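Local atomic coordinates of chymotrypsin (Cellulomonas bogoriensis, PDB entry 2EA3), a protein that probably hydrolyses peptide bonds as a secreted bacterial serine endopeptidase of the chymotrypsin family, this chain being its protease domain. Residues N7-G12 with C17-A22; N55-V60 with F165-N170; L69-V72 with G78-Q81; A83-A88 with L178-T183; A93-R96 with G102-C105. All blocks are in the same frame, centred on the assembly; numbering follows the deposited sequence.

Contact 1. Residues N7-G12 with C17-A22; sequences NAYTIG and CSIGFA
The backbones of N7 and I19 make the sound polar link between 7-12 and 17-22: I19 N donates to N7 O over 2.9 Å, with an N-H...O angle of 167°. A second bond, running the other way, from Y9 N to C17 O at 3.3 Å, is weak. Between them A8 and S18 form an antiparallel non-hydrogen-bonded pair, with side chains that diverge, and S18 CA adds a CH...O contact to N7 O. At Y9 a water takes part in the link: it donates to Y9 O at 2.7 Å and accepts a weak bond from C17 N, and it also sits over one face of the Y9 ring.

The side-chain contacts centre on that ring. Y9 chi1 of 63° sets CG between the backbone N and the carbonyl carbon, which brings the ring over to C17, S18 and I19. Its edge meets the S18 carbonyl, with CE2 3.3 Å from S18 O. Y9 CE2 also packs on C17 CB at 3.7 Å, and Y9 CD2 rests against I19 CG1 at 4.0 Å. The hydroxyl end is held by T29, whose OG1 bonds Y9 OH.

C17 is disulfide-bonded to C33 and touches S137, which with H32 and D56 has the geometry of a Ser-His-Asp triad. The two segments belong to a beta hairpin of the N-terminal six-stranded barrel. F27 meets the Y9 ring edge-to-face, F47 of strand 45-51 and T40 of strand 39-41 pack against Y9, and a classic bulge at G20 and F21 faces I28 on strand 26-29.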
# COMPACT_ATOMS: atom_id res chain seq x y z
N ASN A 7 -0.99 6.88 5.51
CA ASN A 7 -1.04 7.06 6.97
C ASN A 7 -0.84 5.74 7.73
O ASN A 7 -1.21 4.67 7.24
CB ASN A 7 -2.35 7.72 7.40
CG ASN A 7 -2.34 9.23 7.17
OD1 ASN A 7 -3.33 9.92 7.45
ND2 ASN A 7 -1.23 9.74 6.67
N ALA A 8 -0.29 5.84 8.92
CA ALA A 8 -0.12 4.66 9.78
C ALA A 8 -1.48 4.15 10.24
O ALA A 8 -2.42 4.92 10.41
CB ALA A 8 0.73 5.04 10.99
N TYR A 9 -1.58 2.84 10.46
CA TYR A 9 -2.67 2.31 11.27
C TYR A 9 -2.02 1.32 12.21
O TYR A 9 -0.86 0.98 12.04
CB TYR A 9 -3.77 1.66 10.41
CG TYR A 9 -3.33 0.46 9.60
CD1 TYR A 9 -3.62 -0.84 10.04
CD2 TYR A 9 -2.64 0.61 8.39
CE1 TYR A 9 -3.23 -1.96 9.29
CE2 TYR A 9 -2.24 -0.50 7.65
CZ TYR A 9 -2.55 -1.78 8.10
OH TYR A 9 -2.17 -2.90 7.37
N THR A 10 -2.74 0.87 13.22
CA THR A 10 -2.10 -0.05 14.15
C THR A 10 -2.81 -1.39 14.15
O THR A 10 -4.02 -1.48 13.88
CB THR A 10 -2.06 0.50 15.57
OG1 THR A 10 -3.40 0.80 15.97
CG2 THR A 10 -1.17 1.77 15.64
N ILE A 11 -2.03 -2.43 14.43
CA ILE A 11 -2.59 -3.78 14.60
C ILE A 11 -2.05 -4.33 15.91
O ILE A 11 -0.84 -4.47 16.06
CB ILE A 11 -2.18 -4.75 13.45
CG1 ILE A 11 -2.52 -4.17 12.09
CG2 ILE A 11 -2.90 -6.10 13.63
CD1 ILE A 11 -1.71 -4.75 10.97
N GLY A 12 -2.95 -4.64 16.85
CA GLY A 12 -2.54 -5.01 18.20
C GLY A 12 -1.59 -3.97 18.81
O GLY A 12 -0.63 -4.32 19.50
N CYS A 17 2.30 -1.07 9.63
CA CYS A 17 2.00 -0.82 8.22
C CYS A 17 1.28 0.51 7.99
O CYS A 17 0.83 1.18 8.93
CB CYS A 17 1.15 -1.96 7.65
SG CYS A 17 2.06 -3.51 7.45
N SER A 18 1.18 0.86 6.71
CA SER A 18 0.49 2.05 6.26
C SER A 18 -0.72 1.67 5.40
O SER A 18 -0.77 0.55 4.84
CB SER A 18 1.46 2.92 5.46
OG SER A 18 2.62 3.26 6.24
N ILE A 19 -1.68 2.58 5.33
CA ILE A 19 -2.85 2.47 4.46
C ILE A 19 -2.42 2.57 3.00
O ILE A 19 -1.60 3.43 2.64
CB ILE A 19 -3.87 3.58 4.77
CG1 ILE A 19 -4.41 3.40 6.20
CG2 ILE A 19 -5.04 3.57 3.77
CD1 ILE A 19 -5.07 4.63 6.74
N GLY A 20 -2.98 1.69 2.17
CA GLY A 20 -2.75 1.69 0.74
C GLY A 20 -3.71 2.67 0.07
O GLY A 20 -3.35 3.83 -0.21
N PHE A 21 -4.94 2.21 -0.15
CA PHE A 21 -5.96 3.04 -0.79
C PHE A 21 -7.30 2.71 -0.21
O PHE A 21 -7.54 1.57 0.15
CB PHE A 21 -6.01 2.75 -2.28
CG PHE A 21 -4.75 3.10 -2.99
CD1 PHE A 21 -4.47 4.43 -3.31
CD2 PHE A 21 -3.83 2.09 -3.30
CE1 PHE A 21 -3.27 4.76 -3.93
CE2 PHE A 21 -2.62 2.42 -3.94
CZ PHE A 21 -2.35 3.75 -4.26
N ALA A 22 -8.18 3.72 -0.18
CA ALA A 22 -9.57 3.52 0.19
C ALA A 22 -10.34 2.86 -0.96
O ALA A 22 -10.20 3.23 -2.13
CB ALA A 22 -10.20 4.85 0.54
O HOH W 1 -0.31 -1.47 11.11

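Contact 2. Residues N55-V60 with F165-N170; sequences NDYAFV and FFQPVN
Q167 OE1 is gripped from two directions. The backbone N of D56 donates to it over 2.9 Å in a nearly straight bond, tilted 21° from the carbonyl plane, and a water that also accepts from N55 ND2 donates to it at 2.9 Å. The other end of the amide is tied down too: Q167 NE2 donates one N-H to P168 O at 3.1 Å, lying in that carbonyl's plane on a lone pair. With both ends engaged, the rotation of the amide is fixed.

The chain reaches this position by a bend at CG (chi2 68°), after CB and CG have passed D56 O, each 3.3 Å from it. The edge of the Y57 ring meets the amide, Y57 CD1 being 3.7 Å from Q167 CD, with the two planes 88° apart.

D56 belongs to an apparent Ser-His-Asp triad with H32 and S137, as expected in this family. Q167 holds the backbone N of D56, while the D56 carboxylate accepts from H32 N and bonds S152 OG. The contact joins strand 57-62 of the N-terminal barrel to the last strand, 161-168, of the C-terminal one, where helix 169-176 begins; I172 of that helix packs against both Y57 and Q167.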
# COMPACT_ATOMS: atom_id res chain seq x y z
N ASN A 55 1.36 -13.81 -2.94
CA ASN A 55 0.98 -12.43 -3.21
C ASN A 55 1.38 -11.62 -1.98
O ASN A 55 1.97 -12.17 -1.04
CB ASN A 55 -0.55 -12.31 -3.35
CG ASN A 55 -1.14 -13.30 -4.36
OD1 ASN A 55 -2.01 -14.10 -4.03
ND2 ASN A 55 -0.66 -13.24 -5.59
N ASP A 56 1.05 -10.33 -1.96
CA ASP A 56 1.20 -9.57 -0.72
C ASP A 56 0.10 -8.51 -0.65
O ASP A 56 0.34 -7.32 -0.83
CB ASP A 56 2.62 -9.00 -0.55
CG ASP A 56 2.88 -8.47 0.87
OD1 ASP A 56 3.99 -7.93 1.11
OD2 ASP A 56 1.97 -8.60 1.74
N TYR A 57 -1.12 -8.96 -0.40
CA TYR A 57 -2.25 -8.04 -0.33
C TYR A 57 -3.24 -8.41 0.74
O TYR A 57 -3.34 -9.57 1.13
CB TYR A 57 -2.97 -7.86 -1.67
CG TYR A 57 -3.59 -9.09 -2.32
CD1 TYR A 57 -3.04 -9.66 -3.46
CD2 TYR A 57 -4.74 -9.69 -1.78
CE1 TYR A 57 -3.62 -10.81 -4.07
CE2 TYR A 57 -5.34 -10.82 -2.39
CZ TYR A 57 -4.78 -11.37 -3.52
OH TYR A 57 -5.37 -12.49 -4.10
N ALA A 58 -4.00 -7.40 1.16
CA ALA A 58 -5.05 -7.58 2.15
C ALA A 58 -6.08 -6.50 2.01
O ALA A 58 -5.81 -5.43 1.48
CB ALA A 58 -4.47 -7.61 3.56
N PHE A 59 -7.27 -6.78 2.51
CA PHE A 59 -8.36 -5.83 2.54
C PHE A 59 -8.79 -5.73 3.99
O PHE A 59 -9.00 -6.75 4.65
CB PHE A 59 -9.53 -6.36 1.68
CG PHE A 59 -10.84 -5.65 1.92
CD1 PHE A 59 -10.95 -4.27 1.75
CD2 PHE A 59 -11.97 -6.38 2.30
CE1 PHE A 59 -12.17 -3.62 1.97
CE2 PHE A 59 -13.19 -5.71 2.53
CZ PHE A 59 -13.28 -4.34 2.35
N VAL A 60 -8.93 -4.49 4.47
CA VAL A 60 -9.38 -4.26 5.85
C VAL A 60 -10.75 -3.59 5.76
O VAL A 60 -10.89 -2.52 5.17
CB VAL A 60 -8.35 -3.39 6.65
CG1 VAL A 60 -8.90 -3.03 8.07
CG2 VAL A 60 -7.00 -4.10 6.73
N PHE A 165 9.70 -3.17 -3.63
CA PHE A 165 8.78 -3.91 -4.47
C PHE A 165 7.36 -3.65 -4.01
O PHE A 165 7.14 -3.45 -2.81
CB PHE A 165 9.07 -5.40 -4.35
CG PHE A 165 10.43 -5.80 -4.87
CD1 PHE A 165 11.57 -5.68 -4.06
CD2 PHE A 165 10.58 -6.26 -6.18
CE1 PHE A 165 12.85 -6.05 -4.56
CE2 PHE A 165 11.82 -6.64 -6.67
CZ PHE A 165 12.97 -6.52 -5.85
N PHE A 166 6.43 -3.63 -4.96
CA PHE A 166 5.04 -3.28 -4.67
C PHE A 166 4.13 -4.34 -5.25
O PHE A 166 4.37 -4.84 -6.36
CB PHE A 166 4.69 -1.90 -5.26
CG PHE A 166 5.47 -0.78 -4.67
CD1 PHE A 166 6.77 -0.53 -5.10
CD2 PHE A 166 4.94 -0.02 -3.63
CE1 PHE A 166 7.52 0.51 -4.54
CE2 PHE A 166 5.71 1.01 -3.05
CZ PHE A 166 6.99 1.26 -3.51
N GLN A 167 3.10 -4.68 -4.50
CA GLN A 167 2.01 -5.52 -4.96
C GLN A 167 1.07 -4.64 -5.82
O GLN A 167 0.52 -3.68 -5.33
CB GLN A 167 1.25 -6.07 -3.75
CG GLN A 167 -0.15 -6.64 -4.05
CD GLN A 167 -0.10 -7.91 -4.86
OE1 GLN A 167 0.48 -8.90 -4.45
NE2 GLN A 167 -0.73 -7.88 -6.04
N PRO A 168 0.90 -4.98 -7.10
CA PRO A 168 0.01 -4.17 -7.97
C PRO A 168 -1.41 -4.12 -7.44
O PRO A 168 -1.86 -5.11 -6.86
CB PRO A 168 0.00 -4.93 -9.30
CG PRO A 168 1.10 -5.89 -9.25
CD PRO A 168 1.57 -6.08 -7.81
N VAL A 169 -2.12 -3.01 -7.64
CA VAL A 169 -3.50 -2.91 -7.09
C VAL A 169 -4.55 -3.70 -7.86
O VAL A 169 -5.51 -4.17 -7.28
CB VAL A 169 -4.02 -1.45 -6.95
CG1 VAL A 169 -3.34 -0.69 -5.75
CG2 VAL A 169 -3.89 -0.70 -8.26
N ASN A 170 -4.40 -3.83 -9.18
CA ASN A 170 -5.46 -4.45 -9.96
C ASN A 170 -5.84 -5.88 -9.53
O ASN A 170 -7.03 -6.16 -9.42
CB ASN A 170 -5.22 -4.33 -11.48
CG ASN A 170 -5.42 -2.91 -11.98
OD1 ASN A 170 -6.03 -2.09 -11.29
ND2 ASN A 170 -4.92 -2.61 -13.18
O HOH W 2 1.14 -10.99 -6.31

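Contact 3. Residues L69-V72 with G78-Q81; sequences LAQV and GRVQ. With SO4 (sulfate ion), chain C.
The amide of Q71 and the guanidinium of R79 stand 75° apart, so they do not stack. The Q71 side chain instead crosses the aliphatic part of R79 at a slant, its OE1 3.5 Å from R79 CB and its NE2 3.8 Å from R79 CG. A water in the guanidinium plane, at its edge, joins the two polar ends by accepting from R79 NE and from Q71 NE2. Farther round, R79 NH1 reaches SO4 O4 at 3.0 Å and R79 NH2 reaches SO4 O2 at 2.9 Å. A bend at chi2 of 105° turns the arginine back over its own strand start, where NH1 also donates to G78 O from above that carbonyl's plane.

Beneath these groups the backbone is a short two-stranded antiparallel ladder. V72 and V80 form the hydrogen-bonded pair, with V72 N to V80 O and V80 N to V72 O both 2.8 Å, and their side chains share the face that turns to L142 of strand 140-143. Q71 and Q81 are the neighbouring non-hydrogen-bonded pair, where Q71 CA makes a CH...O contact to V80 O. Just before it, A70 centres an inverse gamma turn that swings the chain into this hairpin.

One face of the hairpin is thus apolar against the C-terminal barrel and the other polar. The positive charge of R79 is consistent with the bound sulfate, which probably came from the crystallisation liquor.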
# COMPACT_ATOMS: atom_id res chain seq x y z
N LEU A 69 -11.45 8.36 2.12
CA LEU A 69 -11.16 9.47 1.22
C LEU A 69 -10.33 9.01 0.06
O LEU A 69 -9.46 8.15 0.21
CB LEU A 69 -10.41 10.56 1.98
CG LEU A 69 -11.19 11.22 3.13
CD1 LEU A 69 -10.33 12.27 3.80
CD2 LEU A 69 -12.47 11.86 2.61
N ALA A 70 -10.58 9.60 -1.11
CA ALA A 70 -9.82 9.27 -2.31
C ALA A 70 -8.55 10.12 -2.34
O ALA A 70 -8.30 10.88 -3.28
CB ALA A 70 -10.67 9.51 -3.53
N GLN A 71 -7.73 9.99 -1.30
CA GLN A 71 -6.56 10.86 -1.12
C GLN A 71 -5.40 10.06 -0.58
O GLN A 71 -5.60 9.04 0.09
CB GLN A 71 -6.87 11.98 -0.14
CG GLN A 71 -8.01 12.89 -0.56
CD GLN A 71 -8.05 14.15 0.26
OE1 GLN A 71 -7.88 15.25 -0.28
NE2 GLN A 71 -8.21 14.00 1.55
N VAL A 72 -4.20 10.53 -0.89
CA VAL A 72 -2.95 10.02 -0.34
C VAL A 72 -2.22 11.18 0.34
O VAL A 72 -2.17 12.30 -0.18
CB VAL A 72 -2.06 9.36 -1.45
CG1 VAL A 72 -0.70 8.99 -0.89
CG2 VAL A 72 -2.76 8.11 -2.05
N GLY A 78 -0.23 18.33 2.58
CA GLY A 78 -1.22 18.29 1.52
C GLY A 78 -1.71 16.88 1.24
O GLY A 78 -1.32 15.91 1.92
N ARG A 79 -2.57 16.77 0.23
CA ARG A 79 -3.06 15.46 -0.18
C ARG A 79 -3.03 15.36 -1.68
O ARG A 79 -3.09 16.39 -2.39
CB ARG A 79 -4.45 15.17 0.38
CG ARG A 79 -4.42 14.56 1.81
CD ARG A 79 -4.84 15.61 2.77
NE ARG A 79 -4.82 15.17 4.16
CZ ARG A 79 -3.75 15.21 4.96
NH1 ARG A 79 -2.57 15.63 4.50
NH2 ARG A 79 -3.86 14.82 6.22
N VAL A 80 -2.88 14.14 -2.16
CA VAL A 80 -2.92 13.85 -3.56
C VAL A 80 -4.24 13.14 -3.84
O VAL A 80 -4.55 12.12 -3.19
CB VAL A 80 -1.73 12.97 -3.99
CG1 VAL A 80 -1.79 12.65 -5.50
CG2 VAL A 80 -0.40 13.65 -3.62
N GLN A 81 -4.98 13.65 -4.81
CA GLN A 81 -6.21 13.01 -5.24
C GLN A 81 -5.92 11.72 -6.01
O GLN A 81 -5.08 11.70 -6.94
CB GLN A 81 -7.06 13.95 -6.10
CG GLN A 81 -7.87 14.96 -5.30
CD GLN A 81 -9.08 14.33 -4.62
OE1 GLN A 81 -9.64 13.33 -5.08
NE2 GLN A 81 -9.49 14.92 -3.51
S SO4 C . -0.97 16.62 8.00
O1 SO4 C . -0.00 15.54 8.17
O2 SO4 C . -2.31 16.13 8.34
O3 SO4 C . -0.62 17.74 8.88
O4 SO4 C . -0.97 17.09 6.62
O HOH W 3 -7.67 15.13 4.03

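Contact 4. Residues A83-A88 with L178-T183; sequences AGHTAA and LRMITT
M180 is the residue of 178-183 that reaches furthest into 83-88. Its side chain leaves toward H85 and is bent at both chi2 (-147°) and chi3 (66°), a course that carries SD alongside the histidine's CB, 3.8 Å away. The two side chains run past one another in opposite senses, and the methionine comes closer to the CB of H85 than to its ring: M180 CG is 4.2 Å from H85 CD2. From M180 SD to the centre of the H85 imidazole is 5.1 Å, and the sulfur lies 56° off the ring normal, an oblique sulfur-aromatic approach. M180 SD also comes within 4.4 Å of G84 O, a loose contact.

Neither segment is regular helix or strand. In this chymotrypsin-like fold of two six-stranded barrels, 83-88 is part of the linker that runs from the 79-81 strand to the first strand of the C-terminal barrel, and 178-183 is the tail that follows helix 169-176 and returns to the N-terminal barrel. M180 consequently sits among parts of both halves: F21 from one barrel, A147 from the other and L173 from the helix. H85 ND1 lies by the side-chain amide of N170 near the start of that helix, and the H85 side chain packs on V169 and L173.

I181 next pairs its backbone with A22, pinning the tail to strand 14-23. Then T182 touches the linker lightly through its methyl branch, with CG2 4.3 Å from A83 O, at the surface where the modelled chain is about to end.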
# COMPACT_ATOMS: atom_id res chain seq x y z
N ALA A 83 -7.28 9.40 -8.68
CA ALA A 83 -8.23 9.55 -9.79
C ALA A 83 -8.60 8.24 -10.49
O ALA A 83 -9.61 8.17 -11.19
CB ALA A 83 -7.68 10.56 -10.80
N GLY A 84 -7.81 7.19 -10.29
CA GLY A 84 -8.02 5.93 -10.99
C GLY A 84 -6.90 4.97 -10.65
O GLY A 84 -6.10 5.23 -9.73
N HIS A 85 -6.85 3.85 -11.38
CA HIS A 85 -5.88 2.79 -11.09
C HIS A 85 -5.35 2.17 -12.39
O HIS A 85 -5.17 0.96 -12.50
CB HIS A 85 -6.51 1.75 -10.15
CG HIS A 85 -7.76 1.13 -10.69
ND1 HIS A 85 -7.77 -0.06 -11.37
CD2 HIS A 85 -9.05 1.54 -10.63
CE1 HIS A 85 -9.01 -0.37 -11.71
NE2 HIS A 85 -9.81 0.59 -11.28
N THR A 86 -5.07 3.04 -13.37
CA THR A 86 -4.49 2.61 -14.64
C THR A 86 -3.01 2.38 -14.42
O THR A 86 -2.32 3.28 -13.95
CB THR A 86 -4.66 3.68 -15.72
OG1 THR A 86 -6.06 3.96 -15.88
CG2 THR A 86 -4.07 3.18 -17.05
N ALA A 87 -2.55 1.17 -14.76
CA ALA A 87 -1.16 0.78 -14.50
C ALA A 87 -0.20 1.55 -15.40
O ALA A 87 -0.49 1.78 -16.59
CB ALA A 87 -0.98 -0.73 -14.69
N ALA A 88 0.91 1.96 -14.81
CA ALA A 88 1.93 2.72 -15.49
C ALA A 88 2.98 1.75 -15.99
O ALA A 88 3.22 0.69 -15.37
CB ALA A 88 2.55 3.75 -14.55
N LEU A 178 -13.63 -5.39 -5.51
CA LEU A 178 -13.65 -4.07 -4.89
C LEU A 178 -13.56 -2.99 -5.95
O LEU A 178 -12.99 -3.21 -7.01
CB LEU A 178 -12.46 -3.90 -3.95
CG LEU A 178 -12.36 -4.83 -2.76
CD1 LEU A 178 -10.94 -4.81 -2.23
CD2 LEU A 178 -13.39 -4.44 -1.69
N ARG A 179 -14.12 -1.82 -5.63
CA ARG A 179 -13.95 -0.62 -6.44
C ARG A 179 -13.21 0.43 -5.62
O ARG A 179 -13.48 0.61 -4.43
CB ARG A 179 -15.30 -0.06 -6.87
CG ARG A 179 -15.90 -0.72 -8.10
CD ARG A 179 -17.20 -0.01 -8.50
NE ARG A 179 -17.80 -0.55 -9.72
CZ ARG A 179 -18.52 -1.67 -9.77
NH1 ARG A 179 -18.73 -2.40 -8.68
NH2 ARG A 179 -19.03 -2.08 -10.94
N MET A 180 -12.27 1.11 -6.27
CA MET A 180 -11.56 2.22 -5.64
C MET A 180 -12.48 3.41 -5.49
O MET A 180 -13.23 3.75 -6.40
CB MET A 180 -10.37 2.64 -6.48
CG MET A 180 -9.23 1.65 -6.44
SD MET A 180 -7.69 2.56 -6.58
CE MET A 180 -7.66 3.50 -5.08
N ILE A 181 -12.39 4.07 -4.34
CA ILE A 181 -13.14 5.32 -4.14
C ILE A 181 -12.43 6.40 -4.92
O ILE A 181 -11.21 6.51 -4.88
CB ILE A 181 -13.22 5.68 -2.65
CG1 ILE A 181 -14.08 4.63 -1.94
CG2 ILE A 181 -13.77 7.11 -2.43
CD1 ILE A 181 -13.85 4.61 -0.47
N THR A 182 -13.22 7.22 -5.62
CA THR A 182 -12.70 8.33 -6.41
C THR A 182 -13.13 9.70 -5.88
O THR A 182 -12.61 10.73 -6.33
CB THR A 182 -13.19 8.25 -7.86
OG1 THR A 182 -14.61 8.38 -7.87
CG2 THR A 182 -12.78 6.94 -8.52
N THR A 183 -14.06 9.74 -4.94
CA THR A 183 -14.71 11.02 -4.68
C THR A 183 -15.50 11.04 -3.38
O THR A 183 -16.08 10.02 -2.99
CB THR A 183 -15.61 11.41 -5.90
OG1 THR A 183 -15.31 12.74 -6.34
CG2 THR A 183 -17.08 11.30 -5.59

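Contact 5. Residues A93-R96 with G102-C105; sequences AVCR and GWHC. With SO4 (sulfate ion), chain B.
C95 and C105 both set their sulfurs beside the backbone N, anti to the carbonyl carbon, and from adjacent strands the two SG atoms meet in a disulfide of 2.0 Å with chi3 of 102°. W103, its CG opposite the backbone N, brings its indole back over the same place. C95 CB lies over one face of the indole, offset toward the rim, 3.7 Å from the centre of the six-membered ring in a CH-pi contact; the closest atoms are C95 CB and W103 CZ2 at 3.3 Å. C95 SG stands obliquely to the five-membered ring.

Between the strands, R96 and H104 make the hydrogen-bonded antiparallel pair. R96 N donates to H104 O at 2.8 Å, and H104 N returns a bond to R96 O at 3.1 Å. C95 and C105 occupy the neighbouring non-hydrogen-bonded position, with their CA atoms only 3.9 Å apart, a spacing that suits a cross-strand disulfide.

On the opposite face the side chains of R96 and H104 run side by side in the same direction, their planes 26° apart and R96 NH2 3.4 Å from H104 CD2. A weak bond from R96 NH1 to G102 O also crosses, while R96 NE is held by C131 O. At the start of strand 93-98, A93 N donates to a sulfate oxygen.

The hairpin thus opens the C-terminal barrel with a cross-strand disulfide whose C95 CB packs against the indole face of W103. R96 would probably disfavour a charge on H104, though its long, weak ion pair with D136 may soften this; H104 NE2 weakly bonds T101 O.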
# COMPACT_ATOMS: atom_id res chain seq x y z
N ALA A 93 7.78 7.50 -13.47
CA ALA A 93 8.09 8.10 -12.18
C ALA A 93 6.94 7.75 -11.24
O ALA A 93 5.76 7.96 -11.56
CB ALA A 93 8.24 9.62 -12.31
N VAL A 94 7.29 7.20 -10.10
CA VAL A 94 6.28 6.83 -9.11
C VAL A 94 6.71 7.38 -7.75
O VAL A 94 7.92 7.57 -7.48
CB VAL A 94 6.10 5.31 -9.02
CG1 VAL A 94 5.38 4.79 -10.26
CG2 VAL A 94 7.47 4.61 -8.80
N CYS A 95 5.72 7.65 -6.91
CA CYS A 95 6.01 8.14 -5.55
C CYS A 95 5.24 7.28 -4.58
O CYS A 95 4.10 6.88 -4.86
CB CYS A 95 5.56 9.58 -5.37
SG CYS A 95 6.49 10.74 -6.35
N ARG A 96 5.87 7.04 -3.44
CA ARG A 96 5.34 6.21 -2.39
C ARG A 96 5.05 7.09 -1.17
O ARG A 96 5.81 8.00 -0.87
CB ARG A 96 6.40 5.15 -2.02
CG ARG A 96 5.91 4.22 -0.88
CD ARG A 96 7.06 3.41 -0.24
NE ARG A 96 8.22 4.23 0.12
CZ ARG A 96 8.25 5.13 1.10
NH1 ARG A 96 7.17 5.35 1.85
NH2 ARG A 96 9.36 5.83 1.34
N GLY A 102 7.66 8.89 5.02
CA GLY A 102 6.92 9.91 4.29
C GLY A 102 6.86 9.66 2.78
O GLY A 102 6.61 8.56 2.33
N TRP A 103 7.13 10.71 2.02
CA TRP A 103 6.92 10.72 0.57
C TRP A 103 8.26 10.64 -0.12
O TRP A 103 9.12 11.51 0.08
CB TRP A 103 6.23 12.03 0.20
CG TRP A 103 5.95 12.28 -1.23
CD1 TRP A 103 6.73 12.96 -2.11
CD2 TRP A 103 4.76 11.90 -1.94
NE1 TRP A 103 6.11 13.01 -3.34
CE2 TRP A 103 4.89 12.38 -3.26
CE3 TRP A 103 3.60 11.21 -1.58
CZ2 TRP A 103 3.90 12.19 -4.23
CZ3 TRP A 103 2.60 11.01 -2.54
CH2 TRP A 103 2.77 11.50 -3.86
N HIS A 104 8.46 9.58 -0.90
CA HIS A 104 9.71 9.35 -1.62
C HIS A 104 9.40 8.79 -2.98
O HIS A 104 8.44 8.03 -3.14
CB HIS A 104 10.59 8.35 -0.87
CG HIS A 104 11.13 8.92 0.40
ND1 HIS A 104 12.33 9.59 0.44
CD2 HIS A 104 10.59 9.02 1.63
CE1 HIS A 104 12.54 10.02 1.67
NE2 HIS A 104 11.49 9.70 2.41
N CYS A 105 10.20 9.19 -3.97
CA CYS A 105 9.88 8.86 -5.35
C CYS A 105 11.03 8.12 -6.01
O CYS A 105 12.16 8.05 -5.47
CB CYS A 105 9.50 10.11 -6.14
SG CYS A 105 8.20 11.10 -5.32
S SO4 B . 6.61 9.62 -16.60
O1 SO4 B . 6.07 10.96 -16.75
O2 SO4 B . 8.05 9.63 -16.88
O3 SO4 B . 6.39 9.14 -15.24
O4 SO4 B . 5.95 8.72 -17.55

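Overall arrangement
From the N terminus, contact 1 closes a short hairpin loop in the first barrel before any other contact opens. Contact 2 then begins at 55-60 and closes only at 165-170, a long loop tying the first barrel to the last strand of the second. Contacts 3 and 5, both local hairpins, nest within it; W103 of contact 5 packs on V72 and V80 of contact 3. Contact 4 starts inside this loop, at 83-88, and closes beyond it at 178-183, so it crosses contact 2 and encloses contact 5. Through I181 and M180 its tail returns to A22 and F21 of contact 1, while A70 of contact 3 packs beside it.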